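Local coordinates for protein L-lysine 6-oxidase (Marinomonas mediterranea, PDB 3WEU) that catalyses the oxidative deamination of L-lysine at its epsilon-amino group, using a cysteine tryptophylquinone cofactor and releasing ammonium and antibacterial hydrogen peroxide, at residues G140-S145 with N156-T161; D274-M279 with D427-S432; D488-E493 with T502-C507; F631-N636 with E647-H652. All blocks are in the same frame, centred on the assembly; numbering follows the deposited sequence.

The four contacts follow one another along the chain, and none touches another. Contact 1 lies in the N-terminal family region, where a loop folds back on strand 137-145; contact 3 belongs to the C-terminal family region, and its centre is 25 Å from that of contact 1. Contact 2, which joins two loops distant in sequence, has its centre 28 Å from that of contact 3 and 39 Å from that of contact 1. Contact 4, a beta hairpin, is on the other side of the chain's centre from contact 3, their nearest atoms about 18 Å apart. Contact 3 comes closest in sequence to the cofactor: 502-507 leads into helix 510-515, directly before Cys516, which is cross-linked to Trp581 as cysteine tryptophylquinone.

Contact 1: residues G140-S145 with N156-T161; sequences GPRSVS and NNIPET
Asn157 meets Arg142 where the loop leaving strand 150-154 of the N-terminal beta-sheet region folds back on strand 137-145. Its amide oxygen OD1 takes two bonds from the guanidinium edge, one from Arg142 NH2 at 3.0 Å (139° at the hydrogen) and a weak one from Arg142 NE at 2.9 Å. Amide and guanidinium planes stand 71° apart, and NH2 meets OD1 from above the carbonyl plane. The same OD1 also accepts from Ser154 N, while Asn157 ND2 binds Glu152 O, which fixes the flip of the amide. The backbone Asn157 O then rides over one guanidinium face, 3.3 Å from Arg142 CZ, without a hydrogen bond. Ile158 follows with its CA 3.4 Å from Arg142 NH2, and that nitrogen also reaches Ser154 O. Next comes the Pro159 ring, its CD over the guanidinium face that carries Asn157 O and 3.4 Å from Arg142 NH1. A bend at chi2 (-61°) of Arg142 turns its chain back toward its own backbone, where NH1 donates to Pro141 O at 2.8 Å and also to Leu139 O. Pro141 O also touches the loop directly, 3.7 Å from Pro159 CG.

Contact 2: residues D274-M279 with D427-S432; sequences DLVPDM and DDYPVS
Tyr429 OH touches the methyl of Met279 at 3.4 Å (OH to CE) and is gripped from outside the two loops by Asp298 OD1 through a hydrogen bond and by Tyr291 OH through a weak one. These polar anchors hold the far end of the phenol, while the rest of the ring serves as an apolar surface for the 274-279 loop. Val276 CG2 lies 3.8 Å from Tyr429 CD1, and Met279 CE sits farther out, 3.8 Å from Tyr429 CE1; both approach obliquely. Both side chains run at about a right angle to the tyrosine. The methionine gets there by a bend at its last torsion (chi3 -62°), which turns CE onto the phenol end after an otherwise extended chain. Phe266 of helix 261-272 also meets the ring, and Arg297 adds a cation-pi contact.

Farther along, Pro430 packs against the backbone of the opposite loop, its CG 3.6 Å from Leu275 O. The leucine side chain runs past the proline in the reverse direction and spreads its two methyls: CD1 lies 4.2 Å from Pro430 CG, and CD2 is 4.0 Å from Val431 CG2. A tight turn of backbone allows proline and valine to serve the same leucine, with Val431 N bonding weakly to Tyr429 O. Together these features make an apolar loop-to-loop joint between the end of helix 261-272 and the lead-in to helix 433-439, with an inverse gamma turn centred at Pro430 and, two residues on, the N-cap residue Ser432.

Contact 3: residues D488-E493 with T502-C507; sequences DECEEE and TKRMAC
Glu489 divides its carboxylate between two basic side chains, with OE1 2.7 Å from Lys503 NZ and OE2 2.8 Å from Arg504 NH1. Both oxygens use their syn lone pairs, so the two cations converge on the mouth of the carboxylate. The guanidinium is turned 85° from the carboxylate, yet the acid carbon still lies at its edge and in its plane; a further bond from Arg504 NH2 to Glu489 OE2 is long and weak. The same NH2 makes a weak salt-bridge bond to Asp488 OD1 at 3.0 Å. A water closes this side, accepting from Arg504 NH2 at 2.9 Å and donating to Asp488 OD2 at 2.7 Å.

The four residues form a buried salt-bridge network that ties the start of the short helix 489-492 to the 502-505 turn. Asp488 is the helix N-cap: OD1 also accepts from Cys490 N at 2.8 Å, so one oxygen serves both the helix end and the arginine. The positive end of the helix dipole probably helps to stabilise the aspartate's negative charge.

Glu489 is folded to reach its partners, with CG placed between its own N and carbonyl carbon (chi1 70°) and a second bend beyond. Beyond CG, the chains of Lys503 and Arg504 run extended toward it from a type I beta turn, Thr502 to Met505. In the next shell, Asp500 shares Lys503 NZ through a second salt bridge and Trp96 makes a cation-pi contact with the lysine, while Tyr114 OH bonds weakly to Arg504 NE. The turn itself is held by Arg122, whose NH1 donates to Lys503 O and NH2 to Met505 O.

Contact 4: residues F631-N636 with E647-H652; sequences FIRDRN and ETERNH
Strands 631-634 and 645-648 form an antiparallel beta hairpin, and Phe631 with Thr648 is its hydrogen-bonded pair at this end. Phe631 N and Thr648 O are 2.9 Å apart, and the return bond from Thr648 N to Phe631 O has the same length. Phe631 O is gripped twice, because the hydroxyl of Thr648 also donates to it, with OG1 2.7 Å away. The amide and the hydroxyl reach this oxygen from opposite faces of the carbonyl plane. Thr648 can do so because its OG1 sits between its own N and carbonyl carbon (chi1 60°), which folds the hydroxyl back toward the neighbouring strand.

Ile632 and Glu647 make the next, non-hydrogen-bonded pair, on the other face of the sheet. Here the contact is apolar, with Ile632 CD1 against the aliphatic Glu647 CG at 3.8 Å. Val589 of strand 588-590 touches both residues, and the carboxylate beyond CG is held by a salt bridge from Arg614 to Glu647 OE1.

On the Thr648 face, the chain of Arg633 passes at about a right angle to the threonine, its CD 4.0 Å from Thr648 OG1. The Arg633 guanidinium and the Glu649 carboxylate are too far apart for a salt bridge, though their opposite charges probably attract; each has a firmer partner elsewhere, Val47 O for Arg633 NH1 and Phe49 N for Glu649 OE2. One water, at the edge of the Arg633 guanidinium and in its plane, joins the three groups: it accepts from Arg633 NH1 at 2.9 Å and donates to Thr648 OG1 at 2.8 Å and to Glu649 OE2 at 2.6 Å.

Contact 1: residues G140-S145 with N156-T161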
loop_
_atom_site.group_PDB
_atom_site.type_symbol
_atom_site.label_atom_id
_atom_site.label_comp_id
_atom_site.label_asym_id
_atom_site.label_seq_id
_atom_site.Cartn_x
_atom_site.Cartn_y
_atom_site.Cartn_z
ATOM N N GLY A 140 31.254 19.319 -1.205
ATOM C CA GLY A 140 32.448 20.038 -1.627
ATOM C C GLY A 140 33.568 19.096 -2.007
ATOM O O GLY A 140 33.412 17.877 -1.810
ATOM N N PRO A 141 34.671 19.658 -2.515
ATOM C CA PRO A 141 35.899 19.084 -2.902
ATOM C C PRO A 141 36.646 18.687 -1.653
ATOM O O PRO A 141 36.321 19.166 -0.543
ATOM C CB PRO A 141 36.594 20.183 -3.691
ATOM C CG PRO A 141 36.097 21.456 -3.105
ATOM C CD PRO A 141 34.679 21.127 -2.761
ATOM N N ARG A 142 37.416 17.622 -1.798
ATOM C CA ARG A 142 38.403 17.269 -0.791
ATOM C C ARG A 142 39.699 17.192 -1.533
ATOM O O ARG A 142 39.708 16.918 -2.746
ATOM C CB ARG A 142 38.116 15.905 -0.136
ATOM C CG ARG A 142 36.878 15.754 0.715
ATOM C CD ARG A 142 36.838 16.680 1.929
ATOM N NE ARG A 142 35.572 16.629 2.602
ATOM C CZ ARG A 142 34.474 17.280 2.224
ATOM N NH1 ARG A 142 34.463 17.997 1.133
ATOM N NH2 ARG A 142 33.361 17.138 2.897
ATOM N N SER A 143 40.807 17.380 -0.809
ATOM C CA SER A 143 42.179 17.300 -1.325
ATOM C C SER A 143 43.011 16.317 -0.511
ATOM O O SER A 143 42.807 16.124 0.708
ATOM C CB SER A 143 42.825 18.678 -1.218
ATOM O OG SER A 143 42.174 19.512 -2.173
ATOM N N VAL A 144 43.913 15.653 -1.186
ATOM C CA VAL A 144 44.830 14.767 -0.544
ATOM C C VAL A 144 46.185 14.959 -1.195
ATOM O O VAL A 144 46.288 15.244 -2.369
ATOM C CB VAL A 144 44.206 13.352 -0.659
ATOM C CG1 VAL A 144 44.397 12.745 -2.049
ATOM C CG2 VAL A 144 44.688 12.471 0.377
ATOM N N SER A 145 47.247 14.788 -0.412
ATOM C CA SER A 145 48.604 14.792 -0.899
ATOM C C SER A 145 49.532 14.126 0.071
ATOM O O SER A 145 49.229 13.956 1.261
ATOM C CB SER A 145 49.095 16.190 -1.096
ATOM O OG SER A 145 49.066 16.903 0.145
ATOM N N ASN A 156 30.929 15.671 7.886
ATOM C CA ASN A 156 31.642 16.264 9.048
ATOM C C ASN A 156 32.967 16.973 8.710
ATOM O O ASN A 156 33.637 17.453 9.589
ATOM C CB ASN A 156 31.855 15.167 10.088
ATOM C CG ASN A 156 30.543 14.651 10.630
ATOM O OD1 ASN A 156 29.637 15.425 10.867
ATOM N ND2 ASN A 156 30.412 13.354 10.799
ATOM N N ASN A 157 33.372 17.096 7.452
ATOM C CA ASN A 157 34.639 17.826 7.149
ATOM C C ASN A 157 34.501 18.655 5.885
ATOM O O ASN A 157 35.363 18.777 5.045
ATOM C CB ASN A 157 35.795 16.830 7.151
ATOM C CG ASN A 157 35.710 15.844 5.992
ATOM O OD1 ASN A 157 34.682 15.770 5.276
ATOM N ND2 ASN A 157 36.840 15.193 5.721
ATOM N N ILE A 158 33.324 19.241 5.746
ATOM C CA ILE A 158 33.055 20.072 4.608
ATOM C C ILE A 158 33.925 21.285 4.839
ATOM O O ILE A 158 33.814 21.883 5.878
ATOM C CB ILE A 158 31.573 20.529 4.604
ATOM C CG1 ILE A 158 30.656 19.349 4.337
ATOM C CG2 ILE A 158 31.380 21.678 3.598
ATOM C CD1 ILE A 158 29.230 19.572 4.780
ATOM N N PRO A 159 34.766 21.666 3.886
ATOM C CA PRO A 159 35.567 22.868 4.106
ATOM C C PRO A 159 34.747 24.158 4.325
ATOM O O PRO A 159 33.676 24.319 3.753
ATOM C CB PRO A 159 36.417 22.996 2.853
ATOM C CG PRO A 159 36.091 21.805 2.011
ATOM C CD PRO A 159 34.937 21.075 2.556
ATOM N N GLU A 160 35.246 25.053 5.182
ATOM C CA GLU A 160 34.551 26.327 5.465
ATOM C C GLU A 160 34.424 27.193 4.197
ATOM O O GLU A 160 33.491 27.935 4.048
ATOM C CB GLU A 160 35.311 27.108 6.564
ATOM C CG GLU A 160 35.170 26.486 7.922
ATOM C CD GLU A 160 35.836 27.323 9.010
ATOM O OE1 GLU A 160 35.953 28.562 8.835
ATOM O OE2 GLU A 160 36.243 26.738 10.032
ATOM N N THR A 161 35.365 27.084 3.267
ATOM C CA THR A 161 35.262 27.826 2.003
ATOM C C THR A 161 34.165 27.347 1.026
ATOM O O THR A 161 33.977 27.988 -0.015
ATOM C CB THR A 161 36.594 27.821 1.266
ATOM O OG1 THR A 161 37.036 26.460 1.104
ATOM C CG2 THR A 161 37.655 28.625 2.081
#

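Contact 2: residues D274-M279 with D427-S432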
loop_
_atom_site.group_PDB
_atom_site.type_symbol
_atom_site.label_atom_id
_atom_site.label_comp_id
_atom_site.label_asym_id
_atom_site.label_seq_id
_atom_site.Cartn_x
_atom_site.Cartn_y
_atom_site.Cartn_z
ATOM N N ASP A 274 38.433 13.433 -34.674
ATOM C CA ASP A 274 39.505 13.052 -35.584
ATOM C C ASP A 274 40.504 12.100 -34.915
ATOM O O ASP A 274 41.694 12.116 -35.240
ATOM C CB ASP A 274 40.231 14.340 -36.032
ATOM C CG ASP A 274 40.925 14.177 -37.353
ATOM O OD1 ASP A 274 40.241 13.698 -38.296
ATOM O OD2 ASP A 274 42.126 14.563 -37.465
ATOM N N LEU A 275 40.037 11.263 -33.992
ATOM C CA LEU A 275 40.939 10.410 -33.265
ATOM C C LEU A 275 41.760 9.475 -34.161
ATOM O O LEU A 275 42.890 9.156 -33.861
ATOM C CB LEU A 275 40.147 9.629 -32.164
ATOM C CG LEU A 275 40.952 8.661 -31.279
ATOM C CD1 LEU A 275 41.973 9.436 -30.448
ATOM C CD2 LEU A 275 39.960 7.924 -30.408
ATOM N N VAL A 276 41.160 8.968 -35.212
ATOM C CA VAL A 276 41.777 8.048 -36.138
ATOM C C VAL A 276 41.539 8.517 -37.606
ATOM O O VAL A 276 40.679 8.025 -38.288
ATOM C CB VAL A 276 41.282 6.589 -35.969
ATOM C CG1 VAL A 276 42.205 5.681 -36.784
ATOM C CG2 VAL A 276 41.322 6.140 -34.523
ATOM N N PRO A 277 42.342 9.505 -38.082
ATOM C CA PRO A 277 42.136 10.126 -39.408
ATOM C C PRO A 277 42.080 9.138 -40.523
ATOM O O PRO A 277 41.345 9.353 -41.466
ATOM C CB PRO A 277 43.387 11.023 -39.580
ATOM C CG PRO A 277 43.804 11.369 -38.180
ATOM C CD PRO A 277 43.496 10.080 -37.364
ATOM N N ASP A 278 42.824 8.040 -40.423
ATOM C CA ASP A 278 42.744 7.004 -41.466
ATOM C C ASP A 278 41.397 6.266 -41.549
ATOM O O ASP A 278 41.102 5.634 -42.558
ATOM C CB ASP A 278 43.853 5.964 -41.290
ATOM C CG ASP A 278 45.249 6.511 -41.604
ATOM O OD1 ASP A 278 45.362 7.563 -42.234
ATOM O OD2 ASP A 278 46.224 5.896 -41.140
ATOM N N MET A 279 40.609 6.293 -40.481
ATOM C CA MET A 279 39.371 5.529 -40.422
ATOM C C MET A 279 38.180 6.341 -40.841
ATOM O O MET A 279 37.172 5.794 -41.349
ATOM C CB MET A 279 39.122 5.032 -38.979
ATOM C CG MET A 279 38.215 3.835 -38.984
ATOM S SD MET A 279 37.583 3.370 -37.357
ATOM C CE MET A 279 39.031 2.962 -36.463
ATOM N N ASP A 427 49.218 -1.923 -34.720
ATOM C CA ASP A 427 49.535 -1.032 -33.590
ATOM C C ASP A 427 48.234 -0.569 -32.901
ATOM O O ASP A 427 47.154 -0.599 -33.501
ATOM C CB ASP A 427 50.473 0.142 -33.919
ATOM C CG ASP A 427 51.331 0.580 -32.670
ATOM O OD1 ASP A 427 51.275 -0.055 -31.577
ATOM O OD2 ASP A 427 52.065 1.557 -32.769
ATOM N N ASP A 428 48.363 -0.236 -31.619
ATOM C CA ASP A 428 47.288 0.357 -30.837
ATOM C C ASP A 428 46.866 1.688 -31.469
ATOM O O ASP A 428 47.608 2.395 -32.140
ATOM C CB ASP A 428 47.698 0.637 -29.376
ATOM C CG ASP A 428 48.047 -0.627 -28.598
ATOM O OD1 ASP A 428 48.255 -1.696 -29.220
ATOM O OD2 ASP A 428 48.127 -0.535 -27.358
ATOM N N TYR A 429 45.615 1.979 -31.267
ATOM C CA TYR A 429 45.120 3.307 -31.486
ATOM C C TYR A 429 45.767 4.266 -30.503
ATOM O O TYR A 429 46.288 3.844 -29.457
ATOM C CB TYR A 429 43.613 3.247 -31.221
ATOM C CG TYR A 429 42.840 2.428 -32.243
ATOM C CD1 TYR A 429 42.847 2.787 -33.564
ATOM C CD2 TYR A 429 42.038 1.325 -31.868
ATOM C CE1 TYR A 429 42.149 2.073 -34.503
ATOM C CE2 TYR A 429 41.319 0.644 -32.828
ATOM C CZ TYR A 429 41.359 0.998 -34.124
ATOM O OH TYR A 429 40.719 0.257 -35.173
ATOM N N PRO A 430 45.694 5.551 -30.799
ATOM C CA PRO A 430 46.241 6.572 -29.892
ATOM C C PRO A 430 45.360 6.846 -28.679
ATOM O O PRO A 430 44.874 7.919 -28.525
ATOM C CB PRO A 430 46.365 7.815 -30.784
ATOM C CG PRO A 430 45.417 7.588 -31.910
ATOM C CD PRO A 430 45.332 6.103 -32.122
ATOM N N VAL A 431 45.189 5.841 -27.835
ATOM C CA VAL A 431 44.376 5.883 -26.637
ATOM C C VAL A 431 45.214 5.109 -25.636
ATOM O O VAL A 431 45.647 3.994 -25.907
ATOM C CB VAL A 431 43.040 5.128 -26.846
ATOM C CG1 VAL A 431 42.242 5.094 -25.607
ATOM C CG2 VAL A 431 42.235 5.841 -27.939
ATOM N N SER A 432 45.473 5.685 -24.490
ATOM C CA SER A 432 46.193 4.981 -23.440
ATOM C C SER A 432 45.433 3.756 -22.975
ATOM O O SER A 432 44.241 3.815 -22.775
ATOM C CB SER A 432 46.359 5.964 -22.249
ATOM O OG SER A 432 46.805 5.278 -21.104
#

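Contact 3: residues D488-E493 with T502-C507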
loop_
_atom_site.group_PDB
_atom_site.type_symbol
_atom_site.label_atom_id
_atom_site.label_comp_id
_atom_site.label_asym_id
_atom_site.label_seq_id
_atom_site.Cartn_x
_atom_site.Cartn_y
_atom_site.Cartn_z
ATOM N N ASP A 488 21.829 21.597 -18.006
ATOM C CA ASP A 488 22.168 20.466 -18.861
ATOM C C ASP A 488 23.456 20.745 -19.613
ATOM O O ASP A 488 23.530 21.544 -20.526
ATOM C CB ASP A 488 21.049 20.189 -19.831
ATOM C CG ASP A 488 21.261 18.881 -20.612
ATOM O OD1 ASP A 488 22.354 18.280 -20.488
ATOM O OD2 ASP A 488 20.341 18.460 -21.312
ATOM N N GLU A 489 24.523 20.054 -19.213
ATOM C CA GLU A 489 25.761 20.124 -19.907
ATOM C C GLU A 489 25.701 19.784 -21.364
ATOM O O GLU A 489 26.528 20.256 -22.170
ATOM C CB GLU A 489 26.748 19.196 -19.214
ATOM C CG GLU A 489 26.459 17.676 -19.372
ATOM C CD GLU A 489 25.249 17.145 -18.602
ATOM O OE1 GLU A 489 24.573 17.835 -17.760
ATOM O OE2 GLU A 489 24.974 15.925 -18.805
ATOM N N CYS A 490 24.756 18.911 -21.751
ATOM C CA CYS A 490 24.566 18.668 -23.199
ATOM C C CYS A 490 23.931 19.819 -23.982
ATOM O O CYS A 490 24.163 19.930 -25.171
ATOM C CB CYS A 490 23.709 17.442 -23.420
ATOM S SG CYS A 490 24.569 15.947 -22.771
ATOM N N GLU A 491 23.107 20.597 -23.322
ATOM C CA GLU A 491 22.517 21.804 -23.912
ATOM C C GLU A 491 23.520 22.960 -23.952
ATOM O O GLU A 491 23.719 23.578 -25.002
ATOM C CB GLU A 491 21.271 22.222 -23.132
ATOM C CG GLU A 491 20.689 23.509 -23.670
ATOM C CD GLU A 491 19.377 23.829 -23.035
ATOM O OE1 GLU A 491 19.007 23.156 -22.071
ATOM O OE2 GLU A 491 18.711 24.759 -23.501
ATOM N N GLU A 492 24.203 23.241 -22.863
ATOM C CA GLU A 492 25.163 24.399 -22.869
ATOM C C GLU A 492 26.427 24.177 -23.566
ATOM O O GLU A 492 27.004 25.141 -24.027
ATOM C CB GLU A 492 25.523 24.826 -21.449
ATOM C CG GLU A 492 24.315 25.012 -20.578
ATOM C CD GLU A 492 23.274 25.949 -21.198
ATOM O OE1 GLU A 492 23.627 26.866 -21.946
ATOM O OE2 GLU A 492 22.080 25.729 -20.961
ATOM N N GLU A 493 26.950 22.920 -23.595
ATOM C CA GLU A 493 28.132 22.597 -24.386
ATOM C C GLU A 493 29.420 23.100 -23.795
ATOM O O GLU A 493 30.465 22.925 -24.373
ATOM C CB GLU A 493 28.073 23.031 -25.880
ATOM C CG GLU A 493 26.764 22.618 -26.555
ATOM C CD GLU A 493 26.739 22.639 -28.051
ATOM O OE1 GLU A 493 27.689 23.041 -28.692
ATOM O OE2 GLU A 493 25.729 22.211 -28.620
ATOM N N THR A 502 26.290 10.994 -13.696
ATOM C CA THR A 502 25.418 9.973 -13.092
ATOM C C THR A 502 24.005 10.455 -12.798
ATOM O O THR A 502 23.151 9.705 -12.359
ATOM C CB THR A 502 26.031 9.375 -11.808
ATOM O OG1 THR A 502 26.271 10.401 -10.822
ATOM C CG2 THR A 502 27.378 8.602 -12.181
ATOM N N LYS A 503 23.707 11.720 -13.026
ATOM C CA LYS A 503 22.455 12.230 -12.488
ATOM C C LYS A 503 21.226 11.669 -13.142
ATOM O O LYS A 503 20.144 11.647 -12.519
ATOM C CB LYS A 503 22.418 13.754 -12.583
ATOM C CG LYS A 503 22.411 14.282 -13.978
ATOM C CD LYS A 503 22.745 15.759 -14.006
ATOM C CE LYS A 503 22.908 16.276 -15.440
ATOM N NZ LYS A 503 23.014 17.785 -15.500
ATOM N N ARG A 504 21.346 11.249 -14.381
ATOM C CA ARG A 504 20.194 10.731 -15.120
ATOM C C ARG A 504 19.733 9.352 -14.684
ATOM O O ARG A 504 18.603 8.929 -14.969
ATOM C CB ARG A 504 20.521 10.699 -16.617
ATOM C CG ARG A 504 20.548 12.095 -17.200
ATOM C CD ARG A 504 21.058 12.017 -18.612
ATOM N NE ARG A 504 21.027 13.314 -19.302
ATOM C CZ ARG A 504 21.925 14.266 -19.120
ATOM N NH1 ARG A 504 22.922 14.088 -18.222
ATOM N NH2 ARG A 504 21.811 15.409 -19.792
ATOM N N MET A 505 20.608 8.623 -13.984
ATOM C CA MET A 505 20.358 7.240 -13.634
ATOM C C MET A 505 19.281 7.170 -12.559
ATOM O O MET A 505 18.904 8.196 -11.966
ATOM C CB MET A 505 21.629 6.554 -13.110
ATOM C CG MET A 505 22.891 6.756 -13.928
ATOM S SD MET A 505 22.665 6.512 -15.702
ATOM C CE MET A 505 22.670 4.734 -15.718
ATOM N N ALA A 506 18.791 5.961 -12.292
ATOM C CA ALA A 506 17.734 5.835 -11.304
ATOM C C ALA A 506 18.198 6.303 -9.941
ATOM O O ALA A 506 19.371 6.185 -9.545
ATOM C CB ALA A 506 17.207 4.414 -11.214
ATOM N N CYS A 507 17.237 6.855 -9.226
ATOM C CA CYS A 507 17.425 7.370 -7.865
ATOM C C CYS A 507 16.434 6.711 -6.944
ATOM O O CYS A 507 15.224 7.093 -6.923
ATOM C CB CYS A 507 17.227 8.872 -7.892
ATOM S SG CYS A 507 17.685 9.591 -6.298
HETATM O O HOH W 1 20.617 16.021 -22.359
#

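Contact 4: residues F631-N636 with E647-H652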
loop_
_atom_site.group_PDB
_atom_site.type_symbol
_atom_site.label_atom_id
_atom_site.label_comp_id
_atom_site.label_asym_id
_atom_site.label_seq_id
_atom_site.Cartn_x
_atom_site.Cartn_y
_atom_site.Cartn_z
ATOM N N PHE A 631 28.769 -12.916 -6.784
ATOM C CA PHE A 631 29.678 -12.497 -7.834
ATOM C C PHE A 631 29.905 -13.688 -8.726
ATOM O O PHE A 631 30.303 -14.795 -8.256
ATOM C CB PHE A 631 31.012 -12.073 -7.244
ATOM C CG PHE A 631 30.957 -10.725 -6.607
ATOM C CD1 PHE A 631 30.354 -10.557 -5.367
ATOM C CD2 PHE A 631 31.350 -9.593 -7.317
ATOM C CE1 PHE A 631 30.215 -9.285 -4.811
ATOM C CE2 PHE A 631 31.233 -8.312 -6.764
ATOM C CZ PHE A 631 30.673 -8.171 -5.492
ATOM N N ILE A 632 29.683 -13.468 -9.994
ATOM C CA ILE A 632 29.860 -14.523 -11.020
ATOM C C ILE A 632 31.315 -14.482 -11.446
ATOM O O ILE A 632 31.801 -13.469 -11.912
ATOM C CB ILE A 632 28.937 -14.311 -12.239
ATOM C CG1 ILE A 632 27.518 -14.019 -11.797
ATOM C CG2 ILE A 632 28.992 -15.499 -13.188
ATOM C CD1 ILE A 632 26.880 -15.037 -10.839
ATOM N N ARG A 633 32.014 -15.606 -11.276
ATOM C CA ARG A 633 33.418 -15.647 -11.527
ATOM C C ARG A 633 33.945 -16.992 -12.039
ATOM O O ARG A 633 33.306 -18.047 -11.830
ATOM C CB ARG A 633 34.107 -15.194 -10.274
ATOM C CG ARG A 633 35.053 -16.095 -9.603
ATOM C CD ARG A 633 35.647 -15.462 -8.366
ATOM N NE ARG A 633 36.989 -15.082 -8.565
ATOM C CZ ARG A 633 37.741 -14.538 -7.607
ATOM N NH1 ARG A 633 37.235 -14.275 -6.401
ATOM N NH2 ARG A 633 38.993 -14.282 -7.826
ATOM N N ASP A 634 35.064 -16.916 -12.769
ATOM C CA ASP A 634 35.627 -18.048 -13.398
ATOM C C ASP A 634 36.374 -18.901 -12.348
ATOM O O ASP A 634 37.409 -18.472 -11.802
ATOM C CB ASP A 634 36.537 -17.650 -14.551
ATOM C CG ASP A 634 37.109 -18.819 -15.301
ATOM O OD1 ASP A 634 36.756 -19.973 -15.054
ATOM O OD2 ASP A 634 38.018 -18.553 -16.157
ATOM N N ARG A 635 35.814 -20.062 -12.068
ATOM C CA ARG A 635 36.367 -21.032 -11.120
ATOM C C ARG A 635 37.586 -21.794 -11.686
ATOM O O ARG A 635 38.287 -22.515 -10.952
ATOM C CB ARG A 635 35.269 -22.019 -10.783
ATOM C CG ARG A 635 34.152 -21.432 -9.950
ATOM C CD ARG A 635 34.570 -21.384 -8.480
ATOM N NE ARG A 635 33.405 -21.522 -7.649
ATOM C CZ ARG A 635 33.150 -22.483 -6.783
ATOM N NH1 ARG A 635 34.003 -23.453 -6.512
ATOM N NH2 ARG A 635 32.014 -22.437 -6.139
ATOM N N ASN A 636 37.833 -21.601 -12.985
ATOM C CA ASN A 636 38.953 -22.197 -13.701
ATOM C C ASN A 636 39.893 -21.179 -14.322
ATOM O O ASN A 636 40.547 -21.474 -15.333
ATOM C CB ASN A 636 38.510 -23.105 -14.808
ATOM C CG ASN A 636 39.541 -24.157 -15.139
ATOM O OD1 ASN A 636 40.361 -24.552 -14.269
ATOM N ND2 ASN A 636 39.489 -24.676 -16.383
ATOM N N GLU A 647 28.198 -18.679 -9.682
ATOM C CA GLU A 647 28.001 -17.841 -8.501
ATOM C C GLU A 647 29.101 -18.166 -7.492
ATOM O O GLU A 647 29.481 -19.336 -7.307
ATOM C CB GLU A 647 26.680 -18.211 -7.768
ATOM C CG GLU A 647 25.457 -17.632 -8.453
ATOM C CD GLU A 647 24.198 -17.742 -7.652
ATOM O OE1 GLU A 647 24.080 -18.718 -6.907
ATOM O OE2 GLU A 647 23.375 -16.832 -7.776
ATOM N N THR A 648 29.565 -17.137 -6.809
ATOM C CA THR A 648 30.434 -17.263 -5.623
ATOM C C THR A 648 29.928 -16.186 -4.621
ATOM O O THR A 648 29.423 -15.113 -5.051
ATOM C CB THR A 648 31.936 -16.981 -5.979
ATOM O OG1 THR A 648 32.109 -15.651 -6.496
ATOM C CG2 THR A 648 32.479 -17.990 -7.044
ATOM N N GLU A 649 30.128 -16.445 -3.329
ATOM C CA GLU A 649 29.965 -15.452 -2.284
ATOM C C GLU A 649 28.527 -14.899 -2.138
ATOM O O GLU A 649 28.309 -13.821 -1.548
ATOM C CB GLU A 649 30.961 -14.315 -2.438
ATOM C CG GLU A 649 32.414 -14.758 -2.378
ATOM C CD GLU A 649 33.360 -13.575 -2.321
ATOM O OE1 GLU A 649 33.373 -12.890 -1.255
ATOM O OE2 GLU A 649 34.077 -13.325 -3.342
ATOM N N ARG A 650 27.539 -15.697 -2.530
ATOM C CA ARG A 650 26.122 -15.299 -2.287
ATOM C C ARG A 650 25.866 -15.425 -0.801
ATOM O O ARG A 650 26.357 -16.354 -0.191
ATOM C CB ARG A 650 25.153 -16.223 -3.047
ATOM C CG ARG A 650 23.800 -15.558 -3.277
ATOM C CD ARG A 650 22.771 -16.436 -3.944
ATOM N NE ARG A 650 21.799 -15.640 -4.697
ATOM C CZ ARG A 650 20.489 -15.515 -4.437
ATOM N NH1 ARG A 650 19.877 -16.185 -3.480
ATOM N NH2 ARG A 650 19.779 -14.716 -5.191
ATOM N N ASN A 651 25.101 -14.522 -0.196
ATOM C CA ASN A 651 24.808 -14.615 1.269
ATOM C C ASN A 651 23.545 -15.459 1.417
ATOM O O ASN A 651 22.394 -14.942 1.622
ATOM C CB ASN A 651 24.677 -13.250 1.882
ATOM C CG ASN A 651 25.890 -12.331 1.599
ATOM O OD1 ASN A 651 26.875 -12.717 1.066
ATOM N ND2 ASN A 651 25.795 -11.125 2.019
ATOM N N HIS A 652 23.763 -16.752 1.305
ATOM C CA HIS A 652 22.651 -17.686 1.224
ATOM C C HIS A 652 21.819 -17.644 2.503
ATOM O O HIS A 652 20.587 -17.878 2.468
ATOM C CB HIS A 652 23.133 -19.117 1.055
ATOM C CG HIS A 652 23.876 -19.351 -0.207
ATOM N ND1 HIS A 652 23.305 -19.198 -1.447
ATOM C CD2 HIS A 652 25.182 -19.687 -0.413
ATOM C CE1 HIS A 652 24.217 -19.474 -2.366
ATOM N NE2 HIS A 652 25.363 -19.775 -1.762
HETATM O O HOH W 2 34.588 -14.915 -5.361
#